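Local coordinates for Glyoxalase/bleomycin resistance protein/dioxygenase (Albidiferax ferrireducens T118, PDB 4QB5) that belongs to the glyoxalase/bleomycin resistance/dioxygenase (vicinal oxygen chelate) superfamily and may act as a dioxygenase, at residues G30-Y41 and L132-I140. Sequence-based numbering, arbitrary orientation.
Sequences GVNDLEVSKKFY and LRDPDGNKI
F40 and P135 meet at the tightly packed end of this contact. P135 lays CD over one face of the F40 ring, 3.6 Å from the ring centroid and only 12° off the normal, a CH-pi contact. With chi1 at 177° the F40 ring extends away from the backbone N and reaches the turn. I140 CD1 meets the ring edge near its plane, 3.9 Å from F40 CE2. D134 CB comes in obliquely, 3.4 Å from the same F40 CE2. Next to the F40 ring, Y41 OH donates to D134 OD2 at 2.6 Å, on the anti side of the carboxylate. The Y41 ring and this carboxylate stand 77° apart. The other oxygen, D134 OD1, accepts from D136 N and N138 N on opposite faces of the carboxylate, the first closing an Asx turn. These bonds fix the rotation of the D134 carboxylate. The type I turn D134-G137 joins strands 127-133 and 139-144 in one four-stranded sheet of the VOC fold. It packs against helix 34-46 and the end of strand 24-30, which belongs to the other sheet. Towards the N-terminus of the helix the contact turns looser and wetter, and N32, D33 and V36 are exposed there. V36 CG1 only grazes P135 CB, at 4.2 Å. D136 OD1 accepts from N32 N at 2.8 Å, met from above the carboxylate plane. D136 OD2 takes bonds from two waters, which both also bond S37 OG. One of these waters also ties in D33 N and D33 O. D33 itself caps the helix, receiving V36 N on OD1 at 3.2 Å.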
ATOM      1  N   GLY C  30      -7.830   5.454   2.249  1.00 15.03           N
ATOM      2  CA  GLY C  30      -9.081   6.141   2.530  1.00 15.63           C
ATOM      3  C   GLY C  30      -8.904   7.593   2.847  1.00 15.21           C
ATOM      4  O   GLY C  30      -7.951   7.991   3.494  1.00 15.89           O
ATOM      5  N   VAL C  31      -9.782   8.434   2.325  1.00 15.65           N
ATOM      6  CA  VAL C  31      -9.710   9.859   2.662  1.00 15.30           C
ATOM      7  C   VAL C  31     -11.098  10.360   3.075  1.00 15.76           C
ATOM      8  O   VAL C  31     -12.101   9.795   2.660  1.00 16.84           O
ATOM      9  CB  VAL C  31      -9.196  10.689   1.446  1.00 16.56           C
ATOM     10  CG1 VAL C  31      -7.857  10.182   0.996  1.00 16.49           C
ATOM     11  CG2 VAL C  31     -10.166  10.653   0.270  1.00 16.29           C
ATOM     12  N   ASN C  32     -11.150  11.396   3.901  1.00 17.39           N
ATOM     13  CA  ASN C  32     -12.408  11.922   4.402  1.00 19.03           C
ATOM     14  C   ASN C  32     -12.896  13.115   3.596  1.00 20.39           C
ATOM     15  O   ASN C  32     -14.071  13.453   3.659  1.00 17.27           O
ATOM     16  CB  ASN C  32     -12.337  12.176   5.921  1.00 21.42           C
ATOM     17  CG  ASN C  32     -12.453  10.836   6.763  1.00 22.54           C
ATOM     18  OD1 ASN C  32     -11.649  10.564   7.719  1.00 26.85           O
ATOM     19  ND2 ASN C  32     -13.467  10.019   6.429  1.00 19.80           N
ATOM     20  N   ASP C  33     -12.018  13.654   2.744  1.00 20.06           N
ATOM     21  CA  ASP C  33     -12.392  14.758   1.839  1.00 20.24           C
ATOM     22  C   ASP C  33     -11.674  14.628   0.524  1.00 18.98           C
ATOM     23  O   ASP C  33     -10.455  14.968   0.405  1.00 16.50           O
ATOM     24  CB  ASP C  33     -12.042  16.087   2.495  1.00 21.98           C
ATOM     25  CG  ASP C  33     -12.589  17.277   1.695  1.00 25.98           C
ATOM     26  OD1 ASP C  33     -12.649  17.187   0.431  1.00 24.64           O
ATOM     27  OD2 ASP C  33     -12.951  18.257   2.347  1.00 28.64           O
ATOM     28  N   LEU C  34     -12.395  14.086  -0.450  1.00 19.04           N
ATOM     29  CA  LEU C  34     -11.797  13.751  -1.703  1.00 21.02           C
ATOM     30  C   LEU C  34     -11.106  14.912  -2.450  1.00 21.84           C
ATOM     31  O   LEU C  34     -10.062  14.714  -3.082  1.00 20.17           O
ATOM     32  CB  LEU C  34     -12.800  13.101  -2.601  1.00 22.56           C
ATOM     33  CG  LEU C  34     -13.039  11.625  -2.487  1.00 23.15           C
ATOM     34  CD1 LEU C  34     -14.293  11.273  -3.278  1.00 24.00           C
ATOM     35  CD2 LEU C  34     -11.885  10.782  -2.968  1.00 22.91           C
ATOM     36  N   GLU C  35     -11.685  16.118  -2.380  1.00 23.69           N
ATOM     37  CA  GLU C  35     -11.192  17.231  -3.149  1.00 24.54           C
ATOM     38  C   GLU C  35      -9.963  17.793  -2.494  1.00 22.19           C
ATOM     39  O   GLU C  35      -9.004  18.134  -3.182  1.00 23.20           O
ATOM     40  CB  GLU C  35     -12.313  18.318  -3.341  1.00 28.22           C
ATOM     41  CG  GLU C  35     -13.453  17.821  -4.200  1.00 26.91           C
ATOM     42  CD  GLU C  35     -13.022  17.336  -5.580  1.00 29.31           C
ATOM     43  OE1 GLU C  35     -12.103  17.919  -6.220  1.00 35.28           O
ATOM     44  OE2 GLU C  35     -13.594  16.357  -6.058  1.00 30.06           O
ATOM     45  N   VAL C  36      -9.984  17.910  -1.174  1.00 22.71           N
ATOM     46  CA  VAL C  36      -8.784  18.233  -0.411  1.00 22.16           C
ATOM     47  C   VAL C  36      -7.636  17.226  -0.722  1.00 23.49           C
ATOM     48  O   VAL C  36      -6.505  17.646  -0.977  1.00 21.83           O
ATOM     49  CB  VAL C  36      -9.062  18.337   1.099  1.00 23.71           C
ATOM     50  CG1 VAL C  36      -7.764  18.322   1.910  1.00 24.76           C
ATOM     51  CG2 VAL C  36      -9.836  19.639   1.417  1.00 24.74           C
ATOM     52  N   SER C  37      -7.928  15.921  -0.744  1.00 19.93           N
ATOM     53  CA  SER C  37      -6.877  14.924  -0.981  1.00 18.42           C
ATOM     54  C   SER C  37      -6.404  14.928  -2.432  1.00 16.51           C
ATOM     55  O   SER C  37      -5.272  14.680  -2.674  1.00 16.81           O
ATOM     56  CB  SER C  37      -7.378  13.512  -0.567  1.00 19.13           C
ATOM     57  OG  SER C  37      -7.539  13.478   0.861  1.00 18.96           O
ATOM     58  N   LYS C  38      -7.304  15.136  -3.386  1.00 16.53           N
ATOM     59  CA  LYS C  38      -6.959  15.276  -4.786  1.00 19.32           C
ATOM     60  C   LYS C  38      -5.931  16.406  -4.985  1.00 19.16           C
ATOM     61  O   LYS C  38      -4.949  16.272  -5.721  1.00 17.63           O
ATOM     62  CB  LYS C  38      -8.178  15.554  -5.633  1.00 20.87           C
ATOM     63  CG  LYS C  38      -7.819  15.643  -7.102  1.00 24.38           C
ATOM     64  CD  LYS C  38      -8.986  16.082  -7.926  1.00 24.96           C
ATOM     65  CE  LYS C  38      -8.699  15.842  -9.381  1.00 26.43           C
ATOM     66  NZ  LYS C  38      -7.658  16.744  -9.883  1.00 24.50           N
ATOM     67  N   LYS C  39      -6.140  17.505  -4.298  1.00 20.89           N
ATOM     68  CA  LYS C  39      -5.266  18.640  -4.475  1.00 22.55           C
ATOM     69  C   LYS C  39      -3.888  18.341  -3.865  1.00 20.33           C
ATOM     70  O   LYS C  39      -2.853  18.645  -4.469  1.00 16.49           O
ATOM     71  CB  LYS C  39      -5.912  19.866  -3.884  1.00 26.63           C
ATOM     72  CG  LYS C  39      -5.024  21.093  -3.978  1.00 34.78           C
ATOM     73  CD  LYS C  39      -5.786  22.342  -3.503  1.00 41.47           C
ATOM     74  CE  LYS C  39      -4.863  23.219  -2.677  1.00 44.84           C
ATOM     75  NZ  LYS C  39      -4.301  22.417  -1.543  1.00 46.30           N
ATOM     76  N   PHE C  40      -3.866  17.733  -2.689  1.00 17.90           N
ATOM     77  CA  PHE C  40      -2.589  17.217  -2.127  1.00 16.55           C
ATOM     78  C   PHE C  40      -1.842  16.245  -3.060  1.00 14.61           C
ATOM     79  O   PHE C  40      -0.659  16.491  -3.383  1.00 14.40           O
ATOM     80  CB  PHE C  40      -2.877  16.598  -0.751  1.00 15.50           C
ATOM     81  CG  PHE C  40      -1.703  15.975  -0.108  1.00 15.49           C
ATOM     82  CD1 PHE C  40      -0.833  16.728   0.638  1.00 14.90           C
ATOM     83  CD2 PHE C  40      -1.464  14.642  -0.223  1.00 14.15           C
ATOM     84  CE1 PHE C  40       0.250  16.137   1.270  1.00 15.08           C
ATOM     85  CE2 PHE C  40      -0.387  14.042   0.402  1.00 15.52           C
ATOM     86  CZ  PHE C  40       0.487  14.788   1.148  1.00 16.04           C
ATOM     87  N   TYR C  41      -2.519  15.185  -3.518  1.00 14.13           N
ATOM     88  CA  TYR C  41      -1.847  14.129  -4.330  1.00 13.86           C
ATOM     89  C   TYR C  41      -1.462  14.614  -5.739  1.00 13.29           C
ATOM     90  O   TYR C  41      -0.428  14.214  -6.249  1.00 12.84           O
ATOM     91  CB  TYR C  41      -2.606  12.774  -4.338  1.00 13.32           C
ATOM     92  CG  TYR C  41      -2.425  12.041  -3.049  1.00 13.52           C
ATOM     93  CD1 TYR C  41      -1.232  11.369  -2.793  1.00 14.14           C
ATOM     94  CD2 TYR C  41      -3.436  11.990  -2.053  1.00 14.22           C
ATOM     95  CE1 TYR C  41      -1.019  10.727  -1.608  1.00 14.06           C
ATOM     96  CE2 TYR C  41      -3.237  11.277  -0.868  1.00 13.10           C
ATOM     97  CZ  TYR C  41      -2.040  10.673  -0.642  1.00 13.77           C
ATOM     98  OH  TYR C  41      -1.792   9.996   0.551  1.00 14.61           O
ATOM     99  N   LEU C 132       6.078  11.722   5.037  1.00 16.07           N
ATOM    100  CA  LEU C 132       4.970  12.662   5.317  1.00 16.24           C
ATOM    101  C   LEU C 132       3.759  11.921   5.847  1.00 14.92           C
ATOM    102  O   LEU C 132       3.645  10.710   5.672  1.00 15.61           O
ATOM    103  CB  LEU C 132       4.421  13.304   4.016  1.00 17.57           C
ATOM    104  CG  LEU C 132       5.320  14.224   3.246  1.00 19.79           C
ATOM    105  CD1 LEU C 132       4.747  14.397   1.844  1.00 21.73           C
ATOM    106  CD2 LEU C 132       5.454  15.572   3.983  1.00 19.12           C
ATOM    107  N   ARG C 133       2.840  12.667   6.427  1.00 14.12           N
ATOM    108  CA  ARG C 133       1.447  12.220   6.569  1.00 16.02           C
ATOM    109  C   ARG C 133       0.642  13.083   5.631  1.00 15.88           C
ATOM    110  O   ARG C 133       0.811  14.322   5.650  1.00 15.74           O
ATOM    111  CB  ARG C 133       0.926  12.396   8.017  1.00 17.41           C
ATOM    112  CG  ARG C 133       1.665  11.456   8.960  1.00 24.42           C
ATOM    113  CD  ARG C 133       1.089  11.366  10.344  1.00 30.32           C
ATOM    114  NE  ARG C 133       1.220   9.980  10.823  1.00 38.50           N
ATOM    115  CZ  ARG C 133       2.277   9.453  11.418  1.00 42.70           C
ATOM    116  NH1 ARG C 133       3.396  10.182  11.681  1.00 51.61           N
ATOM    117  NH2 ARG C 133       2.187   8.184  11.812  1.00 40.84           N
ATOM    118  N   ASP C 134      -0.277  12.455   4.924  1.00 14.04           N
ATOM    119  CA  ASP C 134      -1.237  13.160   4.106  1.00 14.76           C
ATOM    120  C   ASP C 134      -2.279  13.855   5.041  1.00 15.36           C
ATOM    121  O   ASP C 134      -2.205  13.756   6.274  1.00 14.76           O
ATOM    122  CB  ASP C 134      -1.791  12.248   2.980  1.00 14.04           C
ATOM    123  CG  ASP C 134      -2.916  11.309   3.423  1.00 14.86           C
ATOM    124  OD1 ASP C 134      -3.358  11.330   4.606  1.00 13.57           O
ATOM    125  OD2 ASP C 134      -3.391  10.510   2.538  1.00 15.34           O
ATOM    126  N   PRO C 135      -3.185  14.607   4.462  1.00 16.72           N
ATOM    127  CA  PRO C 135      -4.164  15.357   5.248  1.00 18.91           C
ATOM    128  C   PRO C 135      -5.010  14.477   6.115  1.00 19.53           C
ATOM    129  O   PRO C 135      -5.488  14.964   7.092  1.00 20.88           O
ATOM    130  CB  PRO C 135      -5.036  16.049   4.178  1.00 18.65           C
ATOM    131  CG  PRO C 135      -4.094  16.221   3.026  1.00 20.53           C
ATOM    132  CD  PRO C 135      -3.227  14.967   3.034  1.00 19.03           C
ATOM    133  N   ASP C 136      -5.146  13.189   5.783  1.00 18.14           N
ATOM    134  CA  ASP C 136      -5.908  12.225   6.617  1.00 19.09           C
ATOM    135  C   ASP C 136      -5.062  11.447   7.616  1.00 19.02           C
ATOM    136  O   ASP C 136      -5.597  10.647   8.320  1.00 19.34           O
ATOM    137  CB  ASP C 136      -6.657  11.256   5.703  1.00 20.46           C
ATOM    138  CG  ASP C 136      -7.769  11.954   4.927  1.00 22.12           C
ATOM    139  OD1 ASP C 136      -8.911  12.042   5.443  1.00 22.89           O
ATOM    140  OD2 ASP C 136      -7.498  12.485   3.841  1.00 25.87           O
ATOM    141  N   GLY C 137      -3.759  11.700   7.703  1.00 16.67           N
ATOM    142  CA  GLY C 137      -2.914  10.924   8.594  1.00 16.74           C
ATOM    143  C   GLY C 137      -2.350   9.664   7.900  1.00 16.23           C
ATOM    144  O   GLY C 137      -1.566   8.913   8.495  1.00 18.02           O
ATOM    145  N   ASN C 138      -2.672   9.402   6.650  1.00 15.37           N
ATOM    146  CA  ASN C 138      -1.963   8.294   5.977  1.00 15.71           C
ATOM    147  C   ASN C 138      -0.448   8.553   5.891  1.00 16.26           C
ATOM    148  O   ASN C 138      -0.020   9.620   5.453  1.00 15.20           O
ATOM    149  CB  ASN C 138      -2.488   8.007   4.564  1.00 16.79           C
ATOM    150  CG  ASN C 138      -3.981   7.664   4.540  1.00 18.49           C
ATOM    151  OD1 ASN C 138      -4.785   8.363   3.914  1.00 20.12           O
ATOM    152  ND2 ASN C 138      -4.352   6.592   5.207  1.00 17.10           N
ATOM    153  N   LYS C 139       0.366   7.562   6.294  1.00 14.48           N
ATOM    154  CA  LYS C 139       1.802   7.722   6.325  1.00 16.44           C
ATOM    155  C   LYS C 139       2.387   7.302   5.016  1.00 15.50           C
ATOM    156  O   LYS C 139       2.138   6.188   4.572  1.00 15.35           O
ATOM    157  CB  LYS C 139       2.421   6.893   7.486  1.00 16.82           C
ATOM    158  CG  LYS C 139       3.883   7.180   7.696  1.00 21.33           C
ATOM    159  CD  LYS C 139       4.387   6.460   8.952  1.00 26.06           C
ATOM    160  CE  LYS C 139       5.760   6.940   9.312  1.00 31.14           C
ATOM    161  NZ  LYS C 139       6.368   6.001  10.308  1.00 34.74           N
ATOM    162  N   ILE C 140       3.145   8.202   4.378  1.00 14.38           N
ATOM    163  CA  ILE C 140       3.648   7.962   3.003  1.00 14.20           C
ATOM    164  C   ILE C 140       5.099   8.402   2.934  1.00 13.38           C
ATOM    165  O   ILE C 140       5.573   9.150   3.784  1.00 13.04           O
ATOM    166  CB  ILE C 140       2.784   8.692   1.926  1.00 15.07           C
ATOM    167  CG1 ILE C 140       2.910  10.222   2.107  1.00 17.02           C
ATOM    168  CG2 ILE C 140       1.326   8.224   2.039  1.00 16.04           C
ATOM    169  CD1 ILE C 140       2.057  11.052   1.179  1.00 17.73           C
TER
HETATM  170  O   HOH W   1      -9.279  14.263   2.994  1.00 19.44           O
HETATM  171  O   HOH W   2      -5.507  12.631   2.220  1.00 19.89           O